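Local coordinates for protein lombricine kinase (PDB 3JPZ) that catalyses the reversible transfer of a phosphoryl group between ATP and the guanidino compound lombricine, as a member of the phosphagen kinase family, at residues A[23-27]-A[28-32]; A[70-73]-A[74-78]; A[133-136]-A[137-140]; A[334-337]-A[338-341]; A[347-350]-A[351-354]. One frame throughout, in Å; residues are numbered along the deposited sequence. Where two conformers were deposited one is given.

All five contacts are local, at a helix start or along a helix. Interactions 1 and 2 belong to the N-terminal domain and touch: Arg32 NE forms a 2.9 Å salt bridge with Glu74 OE2, and Met29 packs on Leu75. Interaction 3 opens helix 135-149 at the subunit interface; within one chain its centre is about 31 Å from that of interaction 1, but Tyr30 packs on Arg135 of the second subunit. Interactions 4 and 5 share helix 333-355, centres about 19 Å apart. Interaction 4 comes nearest the predicted nucleotide site, the Val337 and Leu340 side chains about 4 Å from those of Ile118 and Ala280 respectively. Interactions 1 to 3 lie away from the annotated sites.

Interaction 1. Residues A[23-27]-A[28-32]; sequences RHLNF and EMYQR
Asn26 turns its side-chain carbonyl onto the first turn of helix 27-33, where OD1 accepts from Met29 N at 2.9 Å in an almost straight N-H...O bond (176°), the donor in line with the C=O. A weak, bent bond from Glu28 N reaches the same oxygen. Asn26 is thus the N-cap, its CG set between backbone N and carbonyl carbon (chi1 57°), which swings the amide over the helix start. The Glu28 side chain crosses that of Asn26 at about a right angle, with carboxylate and amide planes 65° apart. At the other end of the amide, ND2 donates to a water that Arg32 NH2 also holds, while Arg32 NE pairs with Glu74.

On the buried side, Leu25 lies askew to Met29, its CD1 3.6 Å from Met29 CG, while the other methyl, CD2, approaches Tyr30 CD1 at 3.9 Å. Leu25 and Met29 continue onto Leu75 of helix 73-83, and Tyr30 OH bonds to Asp45. One turn along, the Gln31 amide is steeply inclined to the Phe27 ring, NE2 3.6 Å from CE2 of Phe27, and Gln31 CB sits over one ring face, toward its rim.

The cap gives Met29 N a straight bond and Glu28 N a weak one, at a helix end where N-H groups lack a preceding helical carbonyl, and the Glu28 carboxylate, close to this N-terminal end, would probably be favoured there by the helix dipole.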
loop_
_atom_site.group_PDB
_atom_site.type_symbol
_atom_site.label_atom_id
_atom_site.label_comp_id
_atom_site.label_asym_id
_atom_site.label_seq_id
_atom_site.Cartn_x
_atom_site.Cartn_y
_atom_site.Cartn_z
ATOM N N ARG A 23 -18.648 -2.451 12.722
ATOM C CA ARG A 23 -19.848 -2.794 13.476
ATOM C C ARG A 23 -19.751 -2.336 14.922
ATOM O O ARG A 23 -20.745 -2.366 15.646
ATOM C CB ARG A 23 -20.106 -4.294 13.427
ATOM C CG ARG A 23 -20.782 -4.743 12.142
ATOM C CD ARG A 23 -21.255 -6.179 12.247
ATOM N NE ARG A 23 -20.159 -7.107 12.512
ATOM C CZ ARG A 23 -19.352 -7.608 11.580
ATOM N NH1 ARG A 23 -19.504 -7.267 10.308
ATOM N NH2 ARG A 23 -18.385 -8.452 11.920
ATOM N N HIS A 24 -18.558 -1.914 15.334
ATOM C CA HIS A 24 -18.337 -1.447 16.704
ATOM C C HIS A 24 -17.930 0.023 16.786
ATOM O O HIS A 24 -18.124 0.667 17.817
ATOM C CB HIS A 24 -17.286 -2.317 17.392
ATOM C CG HIS A 24 -17.696 -3.749 17.540
ATOM N ND1 HIS A 24 -18.634 -4.163 18.463
ATOM C CD2 HIS A 24 -17.303 -4.863 16.879
ATOM C CE1 HIS A 24 -18.801 -5.468 18.365
ATOM N NE2 HIS A 24 -18.003 -5.919 17.413
ATOM N N LEU A 25 -17.382 0.557 15.699
ATOM C CA LEU A 25 -16.880 1.926 15.694
ATOM C C LEU A 25 -17.954 2.870 15.178
ATOM O O LEU A 25 -17.921 3.288 14.026
ATOM C CB LEU A 25 -15.625 2.047 14.821
ATOM C CG LEU A 25 -14.981 3.436 14.820
ATOM C CD1 LEU A 25 -14.533 3.836 16.221
ATOM C CD2 LEU A 25 -13.817 3.488 13.855
ATOM N N ASN A 26 -18.920 3.180 16.033
ATOM C CA ASN A 26 -19.944 4.156 15.702
ATOM C C ASN A 26 -19.360 5.544 15.888
ATOM O O ASN A 26 -18.299 5.690 16.493
ATOM C CB ASN A 26 -21.179 3.957 16.579
ATOM C CG ASN A 26 -20.863 4.028 18.058
ATOM O OD1 ASN A 26 -20.009 4.798 18.488
ATOM N ND2 ASN A 26 -21.563 3.226 18.845
ATOM N N PHE A 27 -20.041 6.562 15.371
ATOM C CA PHE A 27 -19.471 7.903 15.334
ATOM C C PHE A 27 -19.032 8.409 16.700
ATOM O O PHE A 27 -18.113 9.222 16.815
ATOM C CB PHE A 27 -20.459 8.914 14.771
ATOM C CG PHE A 27 -19.956 10.322 14.856
ATOM C CD1 PHE A 27 -18.908 10.739 14.049
ATOM C CD2 PHE A 27 -20.485 11.210 15.779
ATOM C CE1 PHE A 27 -18.418 12.014 14.140
ATOM C CE2 PHE A 27 -19.999 12.494 15.872
ATOM C CZ PHE A 27 -18.966 12.898 15.053
ATOM N N GLU A 28 -19.715 7.935 17.728
ATOM C CA GLU A 28 -19.528 8.428 19.081
ATOM C C GLU A 28 -18.201 7.936 19.643
ATOM O O GLU A 28 -17.413 8.710 20.185
ATOM C CB GLU A 28 -20.691 7.968 19.954
ATOM C CG GLU A 28 -22.028 8.633 19.606
ATOM C CD GLU A 28 -22.614 8.160 18.280
ATOM O OE1 GLU A 28 -22.417 6.981 17.907
ATOM O OE2 GLU A 28 -23.284 8.974 17.610
ATOM N N MET A 29 -17.960 6.638 19.510
ATOM C CA MET A 29 -16.667 6.067 19.843
ATOM C C MET A 29 -15.588 6.764 19.023
ATOM O O MET A 29 -14.564 7.187 19.558
ATOM C CB MET A 29 -16.663 4.571 19.547
ATOM C CG MET A 29 -15.318 3.903 19.747
ATOM S SD MET A 29 -15.383 2.142 19.410
ATOM C CE MET A 29 -16.719 1.638 20.485
ATOM N N TYR A 30 -15.829 6.886 17.723
ATOM C CA TYR A 30 -14.880 7.539 16.831
ATOM C C TYR A 30 -14.523 8.918 17.353
ATOM O O TYR A 30 -13.358 9.302 17.362
ATOM C CB TYR A 30 -15.452 7.658 15.420
ATOM C CG TYR A 30 -14.449 8.170 14.418
ATOM C CD1 TYR A 30 -13.374 7.381 14.022
ATOM C CD2 TYR A 30 -14.572 9.437 13.860
ATOM C CE1 TYR A 30 -12.455 7.839 13.104
ATOM C CE2 TYR A 30 -13.644 9.908 12.938
ATOM C CZ TYR A 30 -12.595 9.106 12.566
ATOM O OH TYR A 30 -11.668 9.560 11.658
ATOM N N GLN A 31 -15.533 9.652 17.804
ATOM C CA GLN A 31 -15.350 11.016 18.272
ATOM C C GLN A 31 -14.507 11.027 19.544
ATOM O O GLN A 31 -13.631 11.873 19.715
ATOM C CB GLN A 31 -16.717 11.656 18.526
ATOM C CG GLN A 31 -16.712 13.172 18.638
ATOM C CD GLN A 31 -18.117 13.739 18.737
ATOM O OE1 GLN A 31 -18.975 13.183 19.423
ATOM N NE2 GLN A 31 -18.360 14.849 18.050
ATOM N N ARG A 32 -14.774 10.077 20.429
ATOM C CA ARG A 32 -14.025 9.957 21.671
ATOM C C ARG A 32 -12.554 9.709 21.402
ATOM O O ARG A 32 -11.687 10.259 22.080
ATOM C CB ARG A 32 -14.566 8.801 22.503
ATOM C CG ARG A 32 -15.853 9.099 23.233
ATOM C CD ARG A 32 -16.133 8.048 24.299
ATOM N NE ARG A 32 -16.598 6.795 23.714
ATOM C CZ ARG A 32 -17.847 6.563 23.327
ATOM N NH1 ARG A 32 -18.772 7.498 23.463
ATOM N NH2 ARG A 32 -18.174 5.389 22.806
HETATM O O HOH W 1 -20.385 3.920 21.643
#

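Interaction 2. Residues A[70-73]-A[74-78]; sequences EVFK and ELFDA
Lys73 and Asp77 meet one helical turn apart on helix 73-83. The lysine chain runs out with CG anti to the backbone N (chi1 -174°) and bends only at its last torsion, bringing NZ to 2.7 Å from Asp77 OD2. This salt bridge uses the syn side of the carboxylate, with the nitrogen 16° out of its plane. The Lys73 end is exposed, while Asp77 is buried, and its other oxygen, OD1, is held by a salt bridge to Arg263, so two cations grip one carboxylate and would be expected to keep it ionised.

Phe72 stands at the N-cap position, in the break between helices 68-71 and 73-83 of the phosphagen kinase N-terminal domain. Its backbone O takes two hydrogen bonds from the new helix. Phe76 N donates at 3.1 Å, almost straight (173°), whereas Leu75 N, at 3.0 Å, comes from well above the carbonyl plane.

Phe72, Leu75 and Phe76 form the buried apolar side. The Phe76 ring turns its edge to this carbonyl, CD2 lying 3.2 Å from Phe72 O, and the neighbouring CE2 rests 3.8 Å from Phe72 CB. Val71 CG1 sits over the centre of the Phe72 ring, at 3.6 Å from its plane. Val44 and Val47 of helix 44-53 pack on Phe72 and Phe76 respectively, and Leu75 lies against Met29 and Ile48.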
loop_
_atom_site.group_PDB
_atom_site.type_symbol
_atom_site.label_atom_id
_atom_site.label_comp_id
_atom_site.label_asym_id
_atom_site.label_seq_id
_atom_site.Cartn_x
_atom_site.Cartn_y
_atom_site.Cartn_z
ATOM N N GLU A 70 -4.386 0.334 24.903
ATOM C CA GLU A 70 -4.954 1.092 26.004
ATOM C C GLU A 70 -5.540 2.433 25.542
ATOM O O GLU A 70 -6.649 2.774 25.923
ATOM C CB GLU A 70 -3.934 1.278 27.130
ATOM C CG GLU A 70 -2.590 1.796 26.687
ATOM C CD GLU A 70 -1.792 2.383 27.835
ATOM O OE1 GLU A 70 -1.811 1.792 28.938
ATOM O OE2 GLU A 70 -1.148 3.435 27.636
ATOM N N VAL A 71 -4.818 3.181 24.713
ATOM C CA VAL A 71 -5.301 4.487 24.269
ATOM C C VAL A 71 -6.601 4.350 23.478
ATOM O O VAL A 71 -7.513 5.164 23.617
ATOM C CB VAL A 71 -4.244 5.232 23.430
ATOM C CG1 VAL A 71 -4.856 6.452 22.743
ATOM C CG2 VAL A 71 -3.088 5.646 24.310
ATOM N N PHE A 72 -6.680 3.315 22.654
ATOM C CA PHE A 72 -7.906 2.994 21.931
ATOM C C PHE A 72 -8.501 1.721 22.497
ATOM O O PHE A 72 -9.053 0.894 21.776
ATOM C CB PHE A 72 -7.593 2.867 20.448
ATOM C CG PHE A 72 -6.775 4.007 19.932
ATOM C CD1 PHE A 72 -7.326 5.272 19.836
ATOM C CD2 PHE A 72 -5.443 3.833 19.603
ATOM C CE1 PHE A 72 -6.573 6.332 19.388
ATOM C CE2 PHE A 72 -4.686 4.892 19.150
ATOM C CZ PHE A 72 -5.249 6.139 19.044
ATOM N N LYS A 73 -8.383 1.591 23.816
ATOM C CA LYS A 73 -8.835 0.413 24.541
ATOM C C LYS A 73 -10.258 0.002 24.194
ATOM O O LYS A 73 -10.535 -1.178 24.002
ATOM C CB LYS A 73 -8.731 0.652 26.046
ATOM C CG LYS A 73 -9.042 -0.571 26.888
ATOM C CD LYS A 73 -8.643 -0.358 28.334
ATOM C CE LYS A 73 -8.245 -1.667 28.995
ATOM N NZ LYS A 73 -9.197 -2.760 28.671
ATOM N N GLU A 74 -11.163 0.967 24.116
ATOM C CA GLU A 74 -12.572 0.639 23.957
ATOM C C GLU A 74 -12.862 0.085 22.568
ATOM O O GLU A 74 -13.845 -0.632 22.372
ATOM C CB GLU A 74 -13.444 1.861 24.234
ATOM C CG GLU A 74 -13.720 2.735 23.029
ATOM C CD GLU A 74 -14.745 3.801 23.339
ATOM O OE1 GLU A 74 -15.875 3.443 23.735
ATOM O OE2 GLU A 74 -14.413 4.994 23.202
ATOM N N LEU A 75 -12.001 0.413 21.609
ATOM C CA LEU A 75 -12.153 -0.097 20.256
ATOM C C LEU A 75 -11.539 -1.483 20.132
ATOM O O LEU A 75 -12.137 -2.398 19.557
ATOM C CB LEU A 75 -11.522 0.862 19.240
ATOM C CG LEU A 75 -11.611 0.428 17.777
ATOM C CD1 LEU A 75 -13.021 -0.036 17.404
ATOM C CD2 LEU A 75 -11.156 1.559 16.872
ATOM N N PHE A 76 -10.334 -1.643 20.662
ATOM C CA PHE A 76 -9.704 -2.946 20.654
ATOM C C PHE A 76 -10.520 -3.922 21.472
ATOM O O PHE A 76 -10.695 -5.061 21.074
ATOM C CB PHE A 76 -8.272 -2.868 21.173
ATOM C CG PHE A 76 -7.315 -2.329 20.165
ATOM C CD1 PHE A 76 -6.576 -3.185 19.365
ATOM C CD2 PHE A 76 -7.186 -0.969 19.978
ATOM C CE1 PHE A 76 -5.711 -2.691 18.435
ATOM C CE2 PHE A 76 -6.325 -0.473 19.035
ATOM C CZ PHE A 76 -5.589 -1.328 18.264
ATOM N N ASP A 77 -11.053 -3.474 22.597
ATOM C CA ASP A 77 -11.765 -4.392 23.474
ATOM C C ASP A 77 -13.022 -4.923 22.789
ATOM O O ASP A 77 -13.346 -6.099 22.897
ATOM C CB ASP A 77 -12.092 -3.731 24.805
ATOM C CG ASP A 77 -10.921 -3.756 25.767
ATOM O OD1 ASP A 77 -9.793 -4.063 25.327
ATOM O OD2 ASP A 77 -11.131 -3.481 26.965
ATOM N N ALA A 78 -13.721 -4.065 22.061
ATOM C CA ALA A 78 -14.940 -4.500 21.396
ATOM C C ALA A 78 -14.608 -5.487 20.282
ATOM O O ALA A 78 -15.297 -6.491 20.090
ATOM C CB ALA A 78 -15.697 -3.312 20.844
#

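Interaction 3. Residues A[133-136]-A[137-140]; sequences CTRG and ERRE
With chi1 of 53°, Thr134 places OG1 between its backbone N and carbonyl carbon, facing the first turn of helix 135-149; Glu137, its CG beside the backbone N and the chain extended beyond, reaches back the other way. The exchange is a capping box: Glu137 N donates to Thr134 OG1 at 3.0 Å, and Thr134 N to Glu137 OE1, also at 3.0 Å, on the anti side of the carboxylate. Glu137 OE2 is taken by Cys128 N.

Arg138 bends at chi3, so that its NH2 lies 3.5 Å from Cys133 SG while Thr134 O sits over one guanidinium face, toward its rim. A water bridges Arg138 NH1 and Arg135 O. Arg135 and Arg139 run side by side, guanidinium planes 57° apart; Asp197 pairs with Arg135 and Arg138, and Asp200 with Arg139.

The helix start faces the second subunit, whose Asn5 OD1 hydrogen-bonds Thr134 OG1, whose Phe11 O accepts from Arg139 NH2, whose Asp45 (helix 44-53) forms a salt bridge with Arg135, and whose Asn10 (helix 7-10) accepts from Gly136 N.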
loop_
_atom_site.group_PDB
_atom_site.type_symbol
_atom_site.label_atom_id
_atom_site.label_comp_id
_atom_site.label_asym_id
_atom_site.label_seq_id
_atom_site.Cartn_x
_atom_site.Cartn_y
_atom_site.Cartn_z
ATOM N N CYS A 133 6.142 1.619 12.812
ATOM C CA CYS A 133 7.551 1.715 13.169
ATOM C C CYS A 133 8.353 2.446 12.102
ATOM O O CYS A 133 8.122 2.281 10.906
ATOM C CB CYS A 133 8.146 0.323 13.366
ATOM S SG CYS A 133 8.200 -0.652 11.838
ATOM N N THR A 134 9.315 3.248 12.542
ATOM C CA THR A 134 10.205 3.913 11.619
ATOM C C THR A 134 11.219 2.888 11.139
ATOM O O THR A 134 11.318 1.806 11.715
ATOM C CB THR A 134 10.963 5.055 12.317
ATOM O OG1 THR A 134 11.605 4.542 13.490
ATOM C CG2 THR A 134 10.015 6.171 12.709
ATOM N N ARG A 135 11.963 3.224 10.088
ATOM C CA ARG A 135 13.105 2.422 9.655
ATOM C C ARG A 135 14.114 2.211 10.787
ATOM O O ARG A 135 14.739 1.158 10.878
ATOM C CB ARG A 135 13.817 3.099 8.486
ATOM C CG ARG A 135 13.241 2.764 7.125
ATOM C CD ARG A 135 14.061 3.429 6.045
ATOM N NE ARG A 135 14.100 4.870 6.240
ATOM C CZ ARG A 135 13.198 5.717 5.759
ATOM N NH1 ARG A 135 13.319 7.020 5.995
ATOM N NH2 ARG A 135 12.181 5.260 5.041
ATOM N N GLY A 136 14.275 3.217 11.639
ATOM C CA GLY A 136 15.222 3.137 12.736
ATOM C C GLY A 136 14.740 2.187 13.819
ATOM O O GLY A 136 15.503 1.367 14.333
ATOM N N GLU A 137 13.465 2.303 14.167
ATOM C CA GLU A 137 12.864 1.423 15.148
ATOM C C GLU A 137 13.000 -0.016 14.682
ATOM O O GLU A 137 13.359 -0.899 15.454
ATOM C CB GLU A 137 11.385 1.758 15.319
ATOM C CG GLU A 137 11.095 2.892 16.275
ATOM C CD GLU A 137 9.605 3.093 16.479
ATOM O OE1 GLU A 137 8.920 3.480 15.511
ATOM O OE2 GLU A 137 9.122 2.862 17.604
ATOM N N ARG A 138 12.725 -0.235 13.402
ATOM C CA ARG A 138 12.669 -1.575 12.836
ATOM C C ARG A 138 14.040 -2.211 12.848
ATOM O O ARG A 138 14.177 -3.411 13.086
ATOM C CB ARG A 138 12.152 -1.510 11.398
ATOM C CG ARG A 138 11.640 -2.832 10.857
ATOM C CD ARG A 138 11.313 -2.729 9.375
ATOM N NE ARG A 138 10.095 -1.959 9.134
ATOM C CZ ARG A 138 10.047 -0.758 8.561
ATOM N NH1 ARG A 138 11.149 -0.157 8.137
ATOM N NH2 ARG A 138 8.880 -0.160 8.402
ATOM N N ARG A 139 15.053 -1.401 12.566
ATOM C CA ARG A 139 16.427 -1.865 12.604
ATOM C C ARG A 139 16.808 -2.225 14.028
ATOM O O ARG A 139 17.616 -3.114 14.233
ATOM C CB ARG A 139 17.379 -0.790 12.072
ATOM C CG ARG A 139 17.397 -0.674 10.560
ATOM C CD ARG A 139 17.805 0.723 10.147
ATOM N NE ARG A 139 17.737 0.918 8.703
ATOM C CZ ARG A 139 18.078 2.047 8.094
ATOM N NH1 ARG A 139 18.512 3.085 8.807
ATOM N NH2 ARG A 139 17.986 2.134 6.773
ATOM N N GLU A 140 16.232 -1.518 14.998
ATOM C CA GLU A 140 16.464 -1.797 16.412
ATOM C C GLU A 140 15.802 -3.110 16.827
ATOM O O GLU A 140 16.361 -3.862 17.612
ATOM C CB GLU A 140 15.955 -0.646 17.283
ATOM C CG GLU A 140 16.070 -0.887 18.787
ATOM C CD GLU A 140 17.507 -1.011 19.263
ATOM O OE1 GLU A 140 18.423 -0.830 18.439
ATOM O OE2 GLU A 140 17.719 -1.296 20.461
HETATM O O HOH W 2 13.988 -0.509 8.847
#

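Interaction 4. Residues A[334-337]-A[338-341]; sequences REFV and QLLI
Helix 333-355 of the catalytic domain packs against the large antiparallel sheet typical of phosphagen kinases, and Val337 and Ile341 meet along it one turn apart. Four regular i to i+4 backbone bonds hold this part of the helix, among them Ile341 N to Val337 O at 2.9 Å. The valine and isoleucine side chains slant across one another: Val337 CG1, anti to its backbone nitrogen (chi1 -179°), approaches Ile341 CD1 at 4.0 Å. The isoleucine's CG1 branch lies back along the helix, 3.0 Å from Val337 O.

Val337 also touches Val233 and Phe237 of helix 233-252. Leu340 packs on Ala280 and Val282 of strand 279-285, residues predicted to help bind ATP, so this buried face of the helix backs the nucleotide region. On a different flank Phe336 is lodged against Leu278 and Ala327.

The polar side is bridged by solvent. Glu335 CG lies over the centre of the Arg334 guanidinium, whose NE forms a salt bridge with Asp97. The bent Gln338 chain carries its amide to Val104 N and Asp342, through OE1 and NE2 respectively. One water completes the link, accepting from Arg334 NH1 at 3.0 Å and donating to Gln338 OE1 at 2.9 Å.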
loop_
_atom_site.group_PDB
_atom_site.type_symbol
_atom_site.label_atom_id
_atom_site.label_comp_id
_atom_site.label_asym_id
_atom_site.label_seq_id
_atom_site.Cartn_x
_atom_site.Cartn_y
_atom_site.Cartn_z
ATOM N N ARG A 334 0.619 -24.189 26.492
ATOM C CA ARG A 334 0.679 -25.605 26.801
ATOM C C ARG A 334 -0.689 -26.236 26.570
ATOM O O ARG A 334 -0.785 -27.310 26.002
ATOM C CB ARG A 334 1.153 -25.816 28.237
ATOM C CG ARG A 334 1.359 -27.269 28.630
ATOM C CD ARG A 334 0.082 -27.910 29.127
ATOM N NE ARG A 334 -0.461 -27.182 30.266
ATOM C CZ ARG A 334 -1.547 -27.531 30.947
ATOM N NH1 ARG A 334 -2.233 -28.617 30.619
ATOM N NH2 ARG A 334 -1.947 -26.784 31.964
ATOM N N GLU A 335 -1.748 -25.551 26.982
ATOM C CA GLU A 335 -3.102 -26.079 26.810
ATOM C C GLU A 335 -3.508 -26.218 25.346
ATOM O O GLU A 335 -4.200 -27.170 24.977
ATOM C CB GLU A 335 -4.122 -25.211 27.547
ATOM C CG GLU A 335 -4.146 -25.449 29.053
ATOM C CD GLU A 335 -5.190 -24.609 29.773
ATOM O OE1 GLU A 335 -5.366 -23.423 29.419
ATOM O OE2 GLU A 335 -5.832 -25.138 30.703
ATOM N N PHE A 336 -3.089 -25.275 24.512
ATOM C CA PHE A 336 -3.440 -25.326 23.102
ATOM C C PHE A 336 -2.763 -26.494 22.418
ATOM O O PHE A 336 -3.363 -27.157 21.566
ATOM C CB PHE A 336 -3.073 -24.022 22.398
ATOM C CG PHE A 336 -4.151 -22.990 22.457
ATOM C CD1 PHE A 336 -3.905 -21.745 22.990
ATOM C CD2 PHE A 336 -5.421 -23.273 21.979
ATOM C CE1 PHE A 336 -4.901 -20.791 23.037
ATOM C CE2 PHE A 336 -6.425 -22.324 22.027
ATOM C CZ PHE A 336 -6.160 -21.078 22.554
ATOM N N VAL A 337 -1.506 -26.726 22.779
ATOM C CA VAL A 337 -0.779 -27.892 22.310
ATOM C C VAL A 337 -1.488 -29.166 22.761
ATOM O O VAL A 337 -1.533 -30.140 22.015
ATOM C CB VAL A 337 0.677 -27.925 22.844
ATOM C CG1 VAL A 337 1.406 -29.145 22.309
ATOM C CG2 VAL A 337 1.416 -26.657 22.465
ATOM N N GLN A 338 -2.037 -29.157 23.976
ATOM C CA GLN A 338 -2.747 -30.323 24.494
ATOM C C GLN A 338 -4.055 -30.529 23.746
ATOM O O GLN A 338 -4.457 -31.667 23.476
ATOM C CB GLN A 338 -3.027 -30.189 25.987
ATOM C CG GLN A 338 -3.593 -31.460 26.570
ATOM C CD GLN A 338 -2.640 -32.608 26.412
ATOM O OE1 GLN A 338 -1.510 -32.537 26.879
ATOM N NE2 GLN A 338 -3.081 -33.675 25.737
ATOM N N LEU A 339 -4.705 -29.419 23.408
ATOM C CA LEU A 339 -5.948 -29.451 22.645
ATOM C C LEU A 339 -5.695 -30.024 21.255
ATOM O O LEU A 339 -6.520 -30.760 20.716
ATOM C CB LEU A 339 -6.556 -28.047 22.537
ATOM C CG LEU A 339 -7.740 -27.930 21.565
ATOM C CD1 LEU A 339 -8.938 -28.708 22.093
ATOM C CD2 LEU A 339 -8.108 -26.479 21.326
ATOM N N LEU A 340 -4.547 -29.685 20.677
ATOM C CA LEU A 340 -4.152 -30.220 19.379
ATOM C C LEU A 340 -3.842 -31.701 19.500
ATOM O O LEU A 340 -4.281 -32.521 18.693
ATOM C CB LEU A 340 -2.914 -29.498 18.846
ATOM C CG LEU A 340 -2.364 -30.046 17.529
ATOM C CD1 LEU A 340 -3.238 -29.635 16.364
ATOM C CD2 LEU A 340 -0.948 -29.565 17.303
ATOM N N ILE A 341 -3.066 -32.041 20.514
ATOM C CA ILE A 341 -2.763 -33.433 20.799
ATOM C C ILE A 341 -4.061 -34.241 20.897
ATOM O O ILE A 341 -4.211 -35.256 20.240
ATOM C CB ILE A 341 -1.962 -33.561 22.098
ATOM C CG1 ILE A 341 -0.570 -32.968 21.911
ATOM C CG2 ILE A 341 -1.854 -34.996 22.507
ATOM C CD1 ILE A 341 0.208 -32.810 23.181
HETATM O O HOH W 3 -1.035 -30.917 29.192
#

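Interaction 5. Residues A[347-350]-A[351-354]; sequences LIDM and EQAL
Ile348 CG2 lies over one face of the Gln352 amide, above CD, and is close to all of it: 3.7 Å from CD of Gln352, and 3.8 Å from both OE1 and NE2. The two side chains point the same way. Nearby, the Asp349 carboxylate is nearly parallel to this amide, the planes only 18° apart. Its OD1 stays 4.2 Å from Gln352 OE1; a water fills the role of donor to both acceptors, 2.7 Å from Asp349 OD1 and 2.7 Å from Gln352 OE1. Asp349 OD1 also pairs with Lys345.

Gln352 CG sits beside the backbone N (chi1 -64°), which lays the extended chain back over Ile348 O. The Glu351 carboxylate points elsewhere, accepting from Gln288 N and Leu289 N, while Leu347 and Met350 pack on Ile298 of helix 295-301.

Backbone bonds from Glu351, Gln352, Ala353 and Leu354 to the residue four earlier mark this as regular alpha-helix, the last turns of the long helix 333-355 of the catalytic domain.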
loop_
_atom_site.group_PDB
_atom_site.type_symbol
_atom_site.label_atom_id
_atom_site.label_comp_id
_atom_site.label_asym_id
_atom_site.label_seq_id
_atom_site.Cartn_x
_atom_site.Cartn_y
_atom_site.Cartn_z
ATOM N N LEU A 347 -8.773 -37.746 15.727
ATOM C CA LEU A 347 -8.819 -37.853 14.282
ATOM C C LEU A 347 -8.229 -39.188 13.855
ATOM O O LEU A 347 -8.807 -39.904 13.038
ATOM C CB LEU A 347 -8.054 -36.699 13.639
ATOM C CG LEU A 347 -8.700 -35.326 13.834
ATOM C CD1 LEU A 347 -7.732 -34.192 13.511
ATOM C CD2 LEU A 347 -9.967 -35.209 13.011
ATOM N N ILE A 348 -7.079 -39.523 14.429
ATOM C CA ILE A 348 -6.411 -40.788 14.141
ATOM C C ILE A 348 -7.237 -41.992 14.597
ATOM O O ILE A 348 -7.332 -42.974 13.877
ATOM C CB ILE A 348 -5.018 -40.842 14.805
ATOM C CG1 ILE A 348 -4.071 -39.846 14.131
ATOM C CG2 ILE A 348 -4.438 -42.245 14.718
ATOM C CD1 ILE A 348 -2.836 -39.533 14.950
ATOM N N ASP A 349 -7.831 -41.911 15.789
ATOM C CA ASP A 349 -8.708 -42.971 16.285
ATOM C C ASP A 349 -9.819 -43.253 15.269
ATOM O O ASP A 349 -10.167 -44.398 15.001
ATOM C CB ASP A 349 -9.342 -42.586 17.627
ATOM C CG ASP A 349 -8.344 -42.551 18.767
ATOM O OD1 ASP A 349 -7.208 -43.031 18.588
ATOM O OD2 ASP A 349 -8.705 -42.046 19.850
ATOM N N MET A 350 -10.370 -42.196 14.695
ATOM C CA MET A 350 -11.465 -42.352 13.742
ATOM C C MET A 350 -10.929 -42.900 12.436
ATOM O O MET A 350 -11.575 -43.720 11.783
ATOM C CB MET A 350 -12.149 -41.017 13.487
ATOM C CG MET A 350 -12.810 -40.415 14.699
ATOM S SD MET A 350 -13.376 -38.745 14.335
ATOM C CE MET A 350 -14.320 -38.381 15.801
ATOM N N GLU A 351 -9.742 -42.439 12.050
ATOM C CA GLU A 351 -9.129 -42.906 10.819
ATOM C C GLU A 351 -8.947 -44.417 10.902
ATOM O O GLU A 351 -9.336 -45.143 9.992
ATOM C CB GLU A 351 -7.785 -42.214 10.581
ATOM C CG GLU A 351 -7.116 -42.578 9.273
ATOM C CD GLU A 351 -7.983 -42.293 8.057
ATOM O OE1 GLU A 351 -8.671 -41.248 8.011
ATOM O OE2 GLU A 351 -7.957 -43.117 7.129
ATOM N N GLN A 352 -8.388 -44.888 12.013
ATOM C CA GLN A 352 -8.081 -46.306 12.175
ATOM C C GLN A 352 -9.364 -47.117 12.208
ATOM O O GLN A 352 -9.447 -48.182 11.594
ATOM C CB GLN A 352 -7.246 -46.538 13.438
ATOM C CG GLN A 352 -5.885 -45.879 13.352
ATOM C CD GLN A 352 -5.127 -45.844 14.668
ATOM O OE1 GLN A 352 -5.701 -45.669 15.749
ATOM N NE2 GLN A 352 -3.819 -45.988 14.577
ATOM N N ALA A 353 -10.362 -46.600 12.918
ATOM C CA ALA A 353 -11.677 -47.217 12.963
ATOM C C ALA A 353 -12.221 -47.467 11.563
ATOM O O ALA A 353 -12.725 -48.550 11.279
ATOM C CB ALA A 353 -12.638 -46.342 13.742
ATOM N N LEU A 354 -12.123 -46.456 10.702
ATOM C CA LEU A 354 -12.617 -46.541 9.332
ATOM C C LEU A 354 -11.754 -47.467 8.484
ATOM O O LEU A 354 -12.253 -48.141 7.588
ATOM C CB LEU A 354 -12.641 -45.152 8.690
ATOM C CG LEU A 354 -13.578 -44.130 9.333
ATOM C CD1 LEU A 354 -13.282 -42.729 8.821
ATOM C CD2 LEU A 354 -15.032 -44.507 9.071
HETATM O O HOH W 4 -4.911 -43.672 17.366
#